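Glycosyl hydrolases family 31 family protein (PDB 6DRU) catalyses the hydrolysis of terminal, non-reducing alpha-D-xylose residues, releasing alpha-xylose from the non-reducing terminal glucose of xyloglucan oligosaccharides. Local coordinates at residues L250-S255 and M554-S559; Q254-Y259 and A567-N572; S280-D285 and T316-M321; V515-F520 and A546-L551. All blocks are in the same frame, centred on the assembly; numbering follows the deposited sequence.

Interaction 1 (L250-S255 and M554-S559); sequences LGYIQS and MRTHGS. With XYS (alpha-D-xylopyranose), chain N; BGC (beta-D-glucopyranose), chain F; BGC (beta-D-glucopyranose), chain B.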
# COMPACT_ATOMS: atom_id res chain seq x y z
N LEU A 250 33.42 -9.26 -36.29
CA LEU A 250 32.76 -8.80 -37.51
C LEU A 250 32.60 -9.90 -38.55
O LEU A 250 32.08 -9.63 -39.64
CB LEU A 250 33.54 -7.63 -38.11
CG LEU A 250 33.74 -6.42 -37.19
CD1 LEU A 250 34.60 -5.37 -37.88
CD2 LEU A 250 32.40 -5.84 -36.78
N GLY A 251 33.02 -11.12 -38.25
CA GLY A 251 32.97 -12.22 -39.19
C GLY A 251 31.69 -13.03 -39.08
O GLY A 251 30.62 -12.51 -38.77
N TYR A 252 31.81 -14.32 -39.36
CA TYR A 252 30.68 -15.24 -39.33
C TYR A 252 30.60 -15.91 -37.96
O TYR A 252 31.57 -16.52 -37.50
CB TYR A 252 30.81 -16.28 -40.43
CG TYR A 252 29.73 -17.34 -40.43
CD1 TYR A 252 28.44 -17.04 -40.84
CD2 TYR A 252 30.01 -18.64 -40.02
CE1 TYR A 252 27.45 -18.01 -40.84
CE2 TYR A 252 29.03 -19.61 -40.02
CZ TYR A 252 27.75 -19.29 -40.43
OH TYR A 252 26.77 -20.26 -40.43
N ILE A 253 29.44 -15.81 -37.33
CA ILE A 253 29.22 -16.34 -35.98
C ILE A 253 28.30 -17.55 -36.10
O ILE A 253 27.12 -17.42 -36.45
CB ILE A 253 28.63 -15.28 -35.05
CG1 ILE A 253 29.62 -14.12 -34.88
CG2 ILE A 253 28.29 -15.88 -33.70
CD1 ILE A 253 28.99 -12.85 -34.35
N GLN A 254 28.84 -18.73 -35.78
CA GLN A 254 28.09 -19.97 -35.84
C GLN A 254 27.50 -20.29 -34.48
O GLN A 254 28.20 -20.24 -33.46
CB GLN A 254 28.99 -21.12 -36.30
CG GLN A 254 28.29 -22.46 -36.40
CD GLN A 254 27.22 -22.48 -37.47
OE1 GLN A 254 27.39 -21.93 -38.55
NE2 GLN A 254 26.09 -23.11 -37.16
N SER A 255 26.21 -20.62 -34.45
CA SER A 255 25.54 -20.95 -33.21
C SER A 255 24.28 -21.75 -33.53
O SER A 255 23.78 -21.73 -34.66
CB SER A 255 25.18 -19.70 -32.40
OG SER A 255 24.44 -20.03 -31.24
N MET A 554 26.79 -10.56 -38.02
CA MET A 554 26.23 -11.68 -38.76
C MET A 554 26.33 -12.93 -37.90
O MET A 554 27.44 -13.44 -37.65
CB MET A 554 26.96 -11.87 -40.09
CG MET A 554 26.32 -12.89 -41.01
SD MET A 554 27.41 -13.39 -42.35
CE MET A 554 26.35 -14.55 -43.22
N ARG A 555 25.19 -13.42 -37.43
CA ARG A 555 25.15 -14.59 -36.56
C ARG A 555 23.93 -15.43 -36.89
O ARG A 555 22.83 -14.89 -37.04
CB ARG A 555 25.14 -14.19 -35.08
CG ARG A 555 24.59 -15.26 -34.14
CD ARG A 555 24.67 -14.83 -32.69
NE ARG A 555 23.76 -15.59 -31.83
CZ ARG A 555 22.48 -15.27 -31.64
NH1 ARG A 555 21.98 -14.20 -32.24
NH2 ARG A 555 21.71 -16.01 -30.85
N THR A 556 24.13 -16.74 -36.99
CA THR A 556 23.04 -17.69 -37.18
C THR A 556 22.81 -18.46 -35.89
O THR A 556 23.75 -18.75 -35.15
CB THR A 556 23.35 -18.66 -38.33
OG1 THR A 556 22.26 -19.58 -38.49
CG2 THR A 556 24.65 -19.42 -38.07
N HIS A 557 21.54 -18.77 -35.62
CA HIS A 557 21.14 -19.44 -34.39
C HIS A 557 19.68 -19.83 -34.53
O HIS A 557 18.93 -19.23 -35.29
CB HIS A 557 21.35 -18.54 -33.16
CG HIS A 557 20.90 -19.16 -31.88
ND1 HIS A 557 21.46 -20.31 -31.36
CD2 HIS A 557 19.92 -18.80 -31.01
CE1 HIS A 557 20.86 -20.62 -30.23
NE2 HIS A 557 19.92 -19.72 -29.99
N GLY A 558 19.29 -20.86 -33.78
CA GLY A 558 17.90 -21.28 -33.76
C GLY A 558 17.76 -22.69 -33.24
O GLY A 558 18.74 -23.42 -33.06
N SER A 559 16.51 -23.06 -33.00
CA SER A 559 16.14 -24.40 -32.57
C SER A 559 15.39 -25.04 -33.74
O SER A 559 14.18 -24.88 -33.88
CB SER A 559 15.29 -24.37 -31.30
OG SER A 559 15.05 -25.68 -30.81
C1 XYS N . 16.62 -18.48 -24.79
C2 XYS N . 17.43 -17.71 -25.81
C3 XYS N . 17.87 -18.66 -26.90
C4 XYS N . 18.57 -19.85 -26.29
C5 XYS N . 17.70 -20.45 -25.21
O1 XYS N . 15.50 -19.05 -25.41
O2 XYS N . 16.65 -16.67 -26.35
O3 XYS N . 18.74 -17.99 -27.79
O4 XYS N . 18.81 -20.81 -27.29
O5 XYS N . 17.43 -19.49 -24.22
C2 BGC F . 12.76 -24.24 -27.95
C3 BGC F . 12.49 -23.67 -26.61
C4 BGC F . 11.08 -23.07 -26.56
C5 BGC F . 10.08 -24.07 -27.04
C6 BGC F . 8.69 -23.44 -27.07
C1 BGC F . 11.66 -25.22 -28.28
O2 BGC F . 14.03 -24.93 -27.95
O3 BGC F . 13.42 -22.68 -26.34
O4 BGC F . 10.75 -22.71 -25.24
O5 BGC F . 10.42 -24.50 -28.34
O6 BGC F . 7.73 -24.43 -27.39
C2 BGC B . 9.02 -27.76 -31.15
C3 BGC B . 9.71 -26.55 -30.63
C4 BGC B . 11.00 -26.95 -29.90
C5 BGC B . 11.83 -27.85 -30.77
C6 BGC B . 13.09 -28.27 -30.02
C1 BGC B . 9.99 -28.59 -31.96
O1 BGC B . 9.34 -29.71 -32.46
O2 BGC B . 7.90 -27.37 -31.97
O3 BGC B . 8.87 -25.88 -29.77
O4 BGC B . 11.75 -25.80 -29.57
O5 BGC B . 11.08 -29.00 -31.13
O6 BGC B . 12.93 -29.58 -29.52
O HOH W 1 29.64 -10.38 -37.46
O HOH W 2 24.38 -17.29 -29.98
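Tyr252 and Met554 meet edge-on where the first and last parallel strands of the TIM barrel join: the SD of Met554 lies 5.5 Å from the centroid of the Tyr252 ring, 87° off its normal, a Met-aromatic contact. The phenol OH donates to OE1 of Gln254 (2.6 Å), and the methyl CG2 of Thr556 comes obliquely to the same end of the ring. On the opposite face of the strands Ile253 crosses Arg555, CB to CB at 3.7 Å, and its CG2 branch rests on the extended aliphatic chain of the arginine. The main chains are tied by Ile253 N to Met554 O and by Thr556 N to Ile253 O, both 3.1 Å. Beyond the strands, NE of Arg555 donates to a water that also bonds OG of Ser255. The CB of His557 covers one face of the guanidinium, whose NH1 forms a salt bridge with Asp516. With CG anti to the backbone N (chi1 177°), the imidazole of His557 extends past the strand end, so that NE2 reaches xylose O4 (3.1 Å) and O3 (3.0 Å). One nitrogen thus grips two neighbouring sugar hydroxyls, and the strand pair that closes the barrel delivers a recognition group straight into the pocket.

Interaction 2 (Q254-Y259 and A567-N572); sequences QSKLRY and AYTCAN. With MAN (alpha-D-mannopyranose), chain D; NAG (2-acetamido-2-deoxy-beta-D-glucopyranose), chain C.
The irregular segments 254-259 and 567-572 run roughly antiparallel, 152° apart end to end, with Lys256 facing Asn572 and Arg258 facing Thr569. They are loops that follow the first and last strands of the TIM barrel on its catalytic side. At one end the amide of Gln254 gives its NE2 to Asn572 O (3.1 Å) within its own plane, although the donor stands well above the carbonyl plane of the acceptor; the same NH2 also bonds Tyr259 OH. Asn572 answers with ND2, 3.2 Å from Ser255 O and nearly along the C=O axis, while Thr556 OG1 takes a second bond from this nitrogen. In the middle Lys256 has CG between its backbone N and carbonyl carbon (chi1 77°) and then runs straight, with CG over one face of the Tyr259 ring, toward its rim, and NZ donating to Cys570 O (3.0 Å). Cys570 is itself pinned by a disulfide to Cys562. The peptide bond before Arg258 is cis, and Arg258 N donates to Thr569 OG1 at 3.0 Å. The side chain of the preceding Leu257 touches the bound xylose. Farther out, CD1 of Tyr568 lies over one face of the Arg258 guanidinium, with the two planes 67° apart; the phenol OH accepts a weak bond from O6 of an N-acetylglucosamine of the attached glycans. A water sews the loops together, accepting from Lys256 NZ (2.8 Å) and Thr569 N (2.9 Å) and donating to Arg258 O (3.0 Å).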
# COMPACT_ATOMS: atom_id res chain seq x y z
N GLN A 254 28.84 -18.73 -35.78
CA GLN A 254 28.09 -19.97 -35.84
C GLN A 254 27.50 -20.29 -34.48
O GLN A 254 28.20 -20.24 -33.46
CB GLN A 254 28.99 -21.12 -36.30
CG GLN A 254 28.29 -22.46 -36.40
CD GLN A 254 27.22 -22.48 -37.47
OE1 GLN A 254 27.39 -21.93 -38.55
NE2 GLN A 254 26.09 -23.11 -37.16
N SER A 255 26.21 -20.62 -34.45
CA SER A 255 25.54 -20.95 -33.21
C SER A 255 24.28 -21.75 -33.53
O SER A 255 23.78 -21.73 -34.66
CB SER A 255 25.18 -19.70 -32.40
OG SER A 255 24.44 -20.03 -31.24
N LYS A 256 23.78 -22.45 -32.52
CA LYS A 256 22.52 -23.17 -32.60
C LYS A 256 22.14 -23.63 -31.20
O LYS A 256 22.91 -23.48 -30.25
CB LYS A 256 22.59 -24.36 -33.56
CG LYS A 256 23.30 -25.58 -32.99
CD LYS A 256 22.97 -26.82 -33.80
CE LYS A 256 23.41 -28.08 -33.08
NZ LYS A 256 22.89 -29.30 -33.75
N LEU A 257 20.95 -24.21 -31.10
CA LEU A 257 20.49 -24.85 -29.87
C LEU A 257 20.41 -26.35 -30.15
O LEU A 257 19.44 -26.82 -30.76
CB LEU A 257 19.14 -24.28 -29.43
CG LEU A 257 18.61 -24.54 -28.01
CD1 LEU A 257 17.35 -23.72 -27.77
CD2 LEU A 257 18.31 -26.01 -27.74
N ARG A 258 21.42 -27.10 -29.71
CA ARG A 258 22.62 -26.59 -29.05
C ARG A 258 23.75 -27.60 -29.24
O ARG A 258 23.50 -28.78 -29.47
CB ARG A 258 22.38 -26.36 -27.55
CG ARG A 258 21.96 -27.59 -26.77
CD ARG A 258 21.61 -27.24 -25.34
NE ARG A 258 21.24 -28.41 -24.55
CZ ARG A 258 22.09 -29.11 -23.81
NH1 ARG A 258 23.37 -28.77 -23.76
NH2 ARG A 258 21.66 -30.16 -23.12
N TYR A 259 25.00 -27.14 -29.16
CA TYR A 259 26.13 -28.05 -29.17
C TYR A 259 26.31 -28.61 -27.76
O TYR A 259 26.60 -27.87 -26.82
CB TYR A 259 27.39 -27.34 -29.67
CG TYR A 259 27.20 -26.73 -31.04
CD1 TYR A 259 26.98 -27.54 -32.15
CD2 TYR A 259 27.22 -25.36 -31.22
CE1 TYR A 259 26.80 -26.99 -33.40
CE2 TYR A 259 27.04 -24.80 -32.47
CZ TYR A 259 26.82 -25.62 -33.56
OH TYR A 259 26.64 -25.07 -34.81
N ALA A 567 22.93 -35.72 -34.27
CA ALA A 567 23.50 -35.06 -33.11
C ALA A 567 22.43 -34.93 -32.04
O ALA A 567 21.35 -35.52 -32.15
CB ALA A 567 24.09 -33.70 -33.50
N TYR A 568 22.73 -34.17 -30.99
CA TYR A 568 21.77 -33.96 -29.91
C TYR A 568 20.55 -33.20 -30.41
O TYR A 568 19.42 -33.48 -29.98
CB TYR A 568 22.45 -33.21 -28.76
CG TYR A 568 21.60 -33.03 -27.53
CD1 TYR A 568 21.07 -31.78 -27.21
CD2 TYR A 568 21.31 -34.10 -26.69
CE1 TYR A 568 20.29 -31.61 -26.09
CE2 TYR A 568 20.53 -33.93 -25.56
CZ TYR A 568 20.02 -32.68 -25.27
OH TYR A 568 19.24 -32.51 -24.15
N THR A 569 20.74 -32.24 -31.31
CA THR A 569 19.66 -31.47 -31.91
C THR A 569 19.85 -31.43 -33.42
O THR A 569 20.90 -31.82 -33.94
CB THR A 569 19.60 -30.04 -31.35
OG1 THR A 569 20.88 -29.40 -31.51
CG2 THR A 569 19.25 -30.06 -29.87
N CYS A 570 18.84 -30.94 -34.12
CA CYS A 570 18.96 -30.76 -35.56
C CYS A 570 20.01 -29.71 -35.89
O CYS A 570 20.30 -28.81 -35.09
CB CYS A 570 17.61 -30.38 -36.18
SG CYS A 570 16.33 -31.66 -36.08
N ALA A 571 20.59 -29.82 -37.08
CA ALA A 571 21.75 -29.02 -37.46
C ALA A 571 21.34 -27.63 -37.94
O ALA A 571 20.19 -27.36 -38.29
CB ALA A 571 22.56 -29.73 -38.54
N ASN A 572 22.34 -26.73 -37.96
CA ASN A 572 22.16 -25.36 -38.43
C ASN A 572 23.43 -24.84 -39.09
O ASN A 572 23.73 -23.65 -39.02
CB ASN A 572 21.73 -24.44 -37.28
CG ASN A 572 21.30 -23.06 -37.74
OD1 ASN A 572 20.33 -22.92 -38.49
ND2 ASN A 572 22.02 -22.04 -37.31
C1 MAN D . 23.18 -39.85 -25.41
C2 MAN D . 24.03 -40.32 -26.57
C3 MAN D . 24.13 -39.22 -27.61
C4 MAN D . 22.77 -38.64 -27.92
C5 MAN D . 22.07 -38.29 -26.63
C6 MAN D . 20.71 -37.68 -26.91
O2 MAN D . 23.45 -41.47 -27.14
O3 MAN D . 24.71 -39.75 -28.78
O4 MAN D . 22.92 -37.48 -28.70
O5 MAN D . 21.91 -39.47 -25.87
O6 MAN D . 20.18 -37.16 -25.72
C1 NAG C . 21.01 -33.28 -18.81
C2 NAG C . 22.24 -34.08 -18.46
C3 NAG C . 23.00 -34.49 -19.66
C4 NAG C . 22.08 -35.16 -20.66
C5 NAG C . 20.96 -34.20 -20.99
C6 NAG C . 20.02 -34.82 -22.00
C7 NAG C . 23.12 -33.57 -16.21
C8 NAG C . 24.03 -32.74 -15.33
N2 NAG C . 23.08 -33.32 -17.61
O3 NAG C . 24.07 -35.32 -19.27
O4 NAG C . 22.79 -35.49 -21.83
O5 NAG C . 20.25 -33.93 -19.80
O6 NAG C . 18.69 -34.49 -21.67
O7 NAG C . 22.42 -34.44 -15.73
O HOH W 3 23.37 -30.92 -31.51

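Interaction 3 (S280-D285 and T316-M321); sequences SMIVID and TGAEMM. With XYS (alpha-D-xylopyranose), chain N.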
# COMPACT_ATOMS: atom_id res chain seq x y z
N SER A 280 34.32 -17.22 -37.50
CA SER A 280 35.01 -16.35 -36.56
C SER A 280 34.71 -16.63 -35.10
O SER A 280 35.54 -16.32 -34.24
CB SER A 280 34.69 -14.88 -36.87
OG SER A 280 35.26 -14.48 -38.10
N MET A 281 33.55 -17.21 -34.78
CA MET A 281 33.20 -17.46 -33.39
C MET A 281 32.24 -18.64 -33.32
O MET A 281 31.30 -18.73 -34.11
CB MET A 281 32.57 -16.22 -32.74
CG MET A 281 32.74 -16.17 -31.23
SD MET A 281 31.54 -15.12 -30.40
CE MET A 281 32.13 -13.49 -30.86
N ILE A 282 32.49 -19.53 -32.36
CA ILE A 282 31.65 -20.70 -32.10
C ILE A 282 30.97 -20.48 -30.76
O ILE A 282 31.63 -20.14 -29.77
CB ILE A 282 32.50 -21.98 -32.09
CG1 ILE A 282 33.05 -22.29 -33.48
CG2 ILE A 282 31.67 -23.15 -31.57
CD1 ILE A 282 32.10 -23.01 -34.39
N VAL A 283 29.65 -20.69 -30.71
CA VAL A 283 28.85 -20.38 -29.53
C VAL A 283 28.31 -21.67 -28.93
O VAL A 283 27.78 -22.53 -29.65
CB VAL A 283 27.70 -19.41 -29.87
CG1 VAL A 283 26.98 -18.98 -28.61
CG2 VAL A 283 28.24 -18.20 -30.63
N ILE A 284 28.42 -21.79 -27.61
CA ILE A 284 27.85 -22.90 -26.84
C ILE A 284 26.64 -22.37 -26.08
O ILE A 284 26.76 -21.39 -25.33
CB ILE A 284 28.88 -23.51 -25.88
CG1 ILE A 284 30.09 -24.04 -26.65
CG2 ILE A 284 28.24 -24.62 -25.05
CD1 ILE A 284 31.20 -24.56 -25.75
N ASP A 285 25.50 -23.02 -26.26
CA ASP A 285 24.24 -22.51 -25.72
C ASP A 285 24.07 -22.94 -24.26
O ASP A 285 25.02 -23.37 -23.60
CB ASP A 285 23.07 -22.97 -26.60
CG ASP A 285 21.85 -22.09 -26.46
OD1 ASP A 285 21.83 -21.22 -25.56
OD2 ASP A 285 20.89 -22.26 -27.25
N THR A 316 40.30 -23.50 -36.87
CA THR A 316 39.59 -22.42 -37.53
C THR A 316 40.05 -21.03 -37.13
O THR A 316 39.67 -20.05 -37.79
CB THR A 316 38.08 -22.53 -37.26
OG1 THR A 316 37.83 -22.35 -35.86
CG2 THR A 316 37.56 -23.89 -37.70
N GLY A 317 40.84 -20.89 -36.06
CA GLY A 317 41.17 -19.59 -35.53
C GLY A 317 40.03 -18.86 -34.86
O GLY A 317 40.22 -17.72 -34.43
N ALA A 318 38.86 -19.49 -34.75
CA ALA A 318 37.70 -18.83 -34.19
C ALA A 318 37.79 -18.74 -32.67
O ALA A 318 38.36 -19.62 -32.01
CB ALA A 318 36.42 -19.58 -34.59
N GLU A 319 37.23 -17.67 -32.13
CA GLU A 319 37.06 -17.57 -30.69
C GLU A 319 35.79 -18.32 -30.27
O GLU A 319 35.03 -18.82 -31.11
CB GLU A 319 37.00 -16.11 -30.25
CG GLU A 319 38.33 -15.38 -30.39
CD GLU A 319 38.78 -14.75 -29.09
OE1 GLU A 319 39.22 -15.48 -28.18
OE2 GLU A 319 38.71 -13.50 -28.98
N MET A 320 35.57 -18.40 -28.97
CA MET A 320 34.44 -19.15 -28.43
C MET A 320 33.60 -18.28 -27.50
O MET A 320 34.10 -17.34 -26.89
CB MET A 320 34.92 -20.41 -27.68
CG MET A 320 35.66 -21.40 -28.55
SD MET A 320 35.43 -23.10 -28.00
CE MET A 320 33.66 -23.29 -28.25
N MET A 321 32.32 -18.62 -27.43
CA MET A 321 31.36 -17.95 -26.56
C MET A 321 30.51 -19.00 -25.85
O MET A 321 30.12 -20.00 -26.46
CB MET A 321 30.46 -16.98 -27.34
CG MET A 321 29.38 -16.33 -26.50
SD MET A 321 28.40 -15.11 -27.40
CE MET A 321 29.57 -13.75 -27.51
C1 XYS N . 16.62 -18.48 -24.79
C2 XYS N . 17.43 -17.71 -25.81
C3 XYS N . 17.87 -18.66 -26.90
C4 XYS N . 18.57 -19.85 -26.29
C5 XYS N . 17.70 -20.45 -25.21
O1 XYS N . 15.50 -19.05 -25.41
O2 XYS N . 16.65 -16.67 -26.35
O3 XYS N . 18.74 -17.99 -27.79
O4 XYS N . 18.81 -20.81 -27.29
O5 XYS N . 17.43 -19.49 -24.22
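Met281 and Met321 cross on one face of a pair of parallel strands, SD of the first 3.7 Å from CB of the second, and Val283 lies alongside Met321 on the same face. On the other face the chain of Met320 bends at chi2 and chi3, which brings its methyl CE against two isoleucines: 3.7 Å from CD1 of Ile284 and 3.9 Å from CG2 of Ile282. Between these two side-chain layers runs a regular parallel ladder, with Ile282 N bonded to Glu319 O (2.9 Å), Met321 N to Ile282 O (2.9 Å) and Ile284 N to Met321 O (2.7 Å). The N-terminal end is looser. There Glu319 N donates to Ser280 O from above the carbonyl plane, the Glu319 side chain leads away from its partner strand and is partly exposed, and the approach runs through exposed Gly317, at positive phi, and an ST turn in which Thr316 OG1 accepts from Ala318 N. Just past the C-terminal end of the ladder, Asp285 OD2 accepts from xylose O4 (2.5 Å). The pair belongs to a beta-alpha-beta crossover of the TIM barrel, linked by helix 305-316. Met320 and Ile284 pack on that helix, and Ile282 on helix 262-274; Val283 and Met321 instead meet strand 391-394, while strand 252-254 bonds the far side of strand 281-284.

Interaction 4 (V515-F520 and A546-L551); sequences VDAGGF and AWTTFL. With XYS (alpha-D-xylopyranose), chain N.
Val515 points its side chain from the loop after the seventh barrel strand toward the end of helix 535-548, where Trp547, Thr548 and Leu551 receive it. From CB two methyls diverge. CG1, anti to the carbonyl carbon (chi1 -74°), skirts the indole rim, 4.3 Å from CH2 of Trp547 and about as far from CZ3. CG2, set between the backbone N and the carbonyl carbon, makes the closer contacts: CD1 of Leu551 at 3.5 Å, CZ3 of Trp547 at 3.9 Å and CG2 of Thr548 at 4.1 Å. The valine crosses both the indole and the leucine at about a right angle. CD1 of Leu551 in turn sits over the centre of one indole face, 3.9 Å above its plane, so that valine, leucine and tryptophan form one cluster. Next to it, CB of Ala517 meets CG2 of Thr548 (3.6 Å). Ala517 lies in a type II beta turn closed by Gly519 N to Asp516 O (3.0 Å), beyond which Phe520 reaches the bound xylose, its CE1 3.3 Å from O4. The polar groups on both sides find other partners: Thr548 OG1 bonds Leu545 O, Trp547 NE1 bonds Tyr643 OH, and Asp516 pairs with Arg555. What joins loop and helix is therefore contact between methyls and an indole, a purely apolar seat behind a turn that is followed by Phe520 at the xylose.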
# COMPACT_ATOMS: atom_id res chain seq x y z
N VAL A 515 20.23 -10.40 -35.12
CA VAL A 515 19.08 -11.30 -35.03
C VAL A 515 19.58 -12.74 -35.03
O VAL A 515 20.78 -13.01 -35.14
CB VAL A 515 18.08 -11.10 -36.19
CG1 VAL A 515 17.29 -9.83 -36.01
CG2 VAL A 515 18.81 -11.11 -37.53
N ASP A 516 18.64 -13.68 -34.92
CA ASP A 516 18.89 -15.09 -35.16
C ASP A 516 18.57 -15.39 -36.62
O ASP A 516 17.40 -15.32 -37.03
CB ASP A 516 18.06 -15.97 -34.23
CG ASP A 516 18.55 -15.93 -32.80
OD1 ASP A 516 17.91 -16.58 -31.94
OD2 ASP A 516 19.55 -15.23 -32.53
N ALA A 517 19.59 -15.72 -37.41
CA ALA A 517 19.39 -16.03 -38.82
C ALA A 517 18.49 -17.25 -38.98
O ALA A 517 18.86 -18.36 -38.60
CB ALA A 517 20.73 -16.26 -39.52
N GLY A 518 17.30 -17.04 -39.53
CA GLY A 518 16.34 -18.10 -39.73
C GLY A 518 15.27 -18.20 -38.67
O GLY A 518 14.44 -19.12 -38.75
N GLY A 519 15.24 -17.29 -37.70
CA GLY A 519 14.32 -17.40 -36.59
C GLY A 519 14.84 -18.35 -35.53
O GLY A 519 15.87 -19.00 -35.67
N PHE A 520 14.09 -18.43 -34.43
CA PHE A 520 14.46 -19.29 -33.31
C PHE A 520 13.46 -20.42 -33.09
O PHE A 520 13.84 -21.59 -33.14
CB PHE A 520 14.62 -18.46 -32.03
CG PHE A 520 14.87 -19.30 -30.81
CD1 PHE A 520 16.11 -19.88 -30.59
CD2 PHE A 520 13.86 -19.53 -29.89
CE1 PHE A 520 16.34 -20.66 -29.48
CE2 PHE A 520 14.08 -20.31 -28.77
CZ PHE A 520 15.32 -20.88 -28.56
N ALA A 546 21.03 -14.36 -45.82
CA ALA A 546 21.56 -13.32 -46.69
C ALA A 546 21.42 -11.94 -46.05
O ALA A 546 22.31 -11.09 -46.20
CB ALA A 546 20.86 -13.36 -48.05
N TRP A 547 20.32 -11.71 -45.34
CA TRP A 547 20.11 -10.41 -44.71
C TRP A 547 21.11 -10.16 -43.60
O TRP A 547 21.59 -9.03 -43.42
CB TRP A 547 18.68 -10.31 -44.18
CG TRP A 547 18.42 -9.06 -43.40
CD1 TRP A 547 18.82 -7.79 -43.72
CD2 TRP A 547 17.71 -8.95 -42.16
NE1 TRP A 547 18.40 -6.91 -42.76
CE2 TRP A 547 17.72 -7.59 -41.79
CE3 TRP A 547 17.08 -9.87 -41.32
CZ2 TRP A 547 17.11 -7.13 -40.62
CZ3 TRP A 547 16.47 -9.42 -40.16
CH2 TRP A 547 16.49 -8.06 -39.83
N THR A 548 21.45 -11.20 -42.83
CA THR A 548 22.38 -11.03 -41.71
C THR A 548 23.76 -10.60 -42.18
O THR A 548 24.54 -10.09 -41.37
CB THR A 548 22.47 -12.32 -40.91
OG1 THR A 548 23.10 -13.33 -41.70
CG2 THR A 548 21.09 -12.79 -40.50
N THR A 549 24.09 -10.80 -43.46
CA THR A 549 25.34 -10.28 -43.99
C THR A 549 25.40 -8.76 -43.88
O THR A 549 26.48 -8.19 -43.66
CB THR A 549 25.52 -10.71 -45.45
OG1 THR A 549 25.18 -12.09 -45.59
CG2 THR A 549 26.96 -10.49 -45.90
N PHE A 550 24.26 -8.09 -44.03
CA PHE A 550 24.21 -6.64 -43.99
C PHE A 550 23.56 -6.16 -42.70
O PHE A 550 22.64 -5.34 -42.71
CB PHE A 550 23.47 -6.11 -45.22
CG PHE A 550 24.06 -6.59 -46.52
CD1 PHE A 550 25.08 -5.88 -47.13
CD2 PHE A 550 23.60 -7.75 -47.11
CE1 PHE A 550 25.63 -6.32 -48.32
CE2 PHE A 550 24.15 -8.20 -48.30
CZ PHE A 550 25.16 -7.48 -48.90
N LEU A 551 24.04 -6.68 -41.58
CA LEU A 551 23.63 -6.30 -40.23
C LEU A 551 24.89 -6.04 -39.41
O LEU A 551 25.98 -6.47 -39.79
CB LEU A 551 22.79 -7.40 -39.56
CG LEU A 551 21.35 -7.53 -40.03
CD1 LEU A 551 20.68 -8.71 -39.34
CD2 LEU A 551 20.59 -6.24 -39.74
C1 XYS N . 16.62 -18.48 -24.79
C2 XYS N . 17.43 -17.71 -25.81
C3 XYS N . 17.87 -18.66 -26.90
C4 XYS N . 18.57 -19.85 -26.29
C5 XYS N . 17.70 -20.45 -25.21
O1 XYS N . 15.50 -19.05 -25.41
O2 XYS N . 16.65 -16.67 -26.35
O3 XYS N . 18.74 -17.99 -27.79
O4 XYS N . 18.81 -20.81 -27.29
O5 XYS N . 17.43 -19.49 -24.22

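All four contacts lie in one TIM barrel and gather round the xylose site. Interactions 1 and 2 share Gln254 and Ser255, their centres 11 Å apart, and are probably also tied by a hydrogen bond from Leu257 N to Gly558 O (3.1 Å). Interaction 3 continues the same sheet, with Tyr252 O 2.8 Å from Ser280 N. Interaction 4 joins interaction 1 through Ser559 N and Phe520 O (3.0 Å). Interactions 3 and 4 do not touch, their centres about 17 Å apart, yet Asp285 and Phe520 both reach the sugar, as do His557 and Leu257. From side chain to side chain, His557 is about 6 Å from Asp487, the probable proton donor, and about 7 Å from Asp395, the other probable active-site residue.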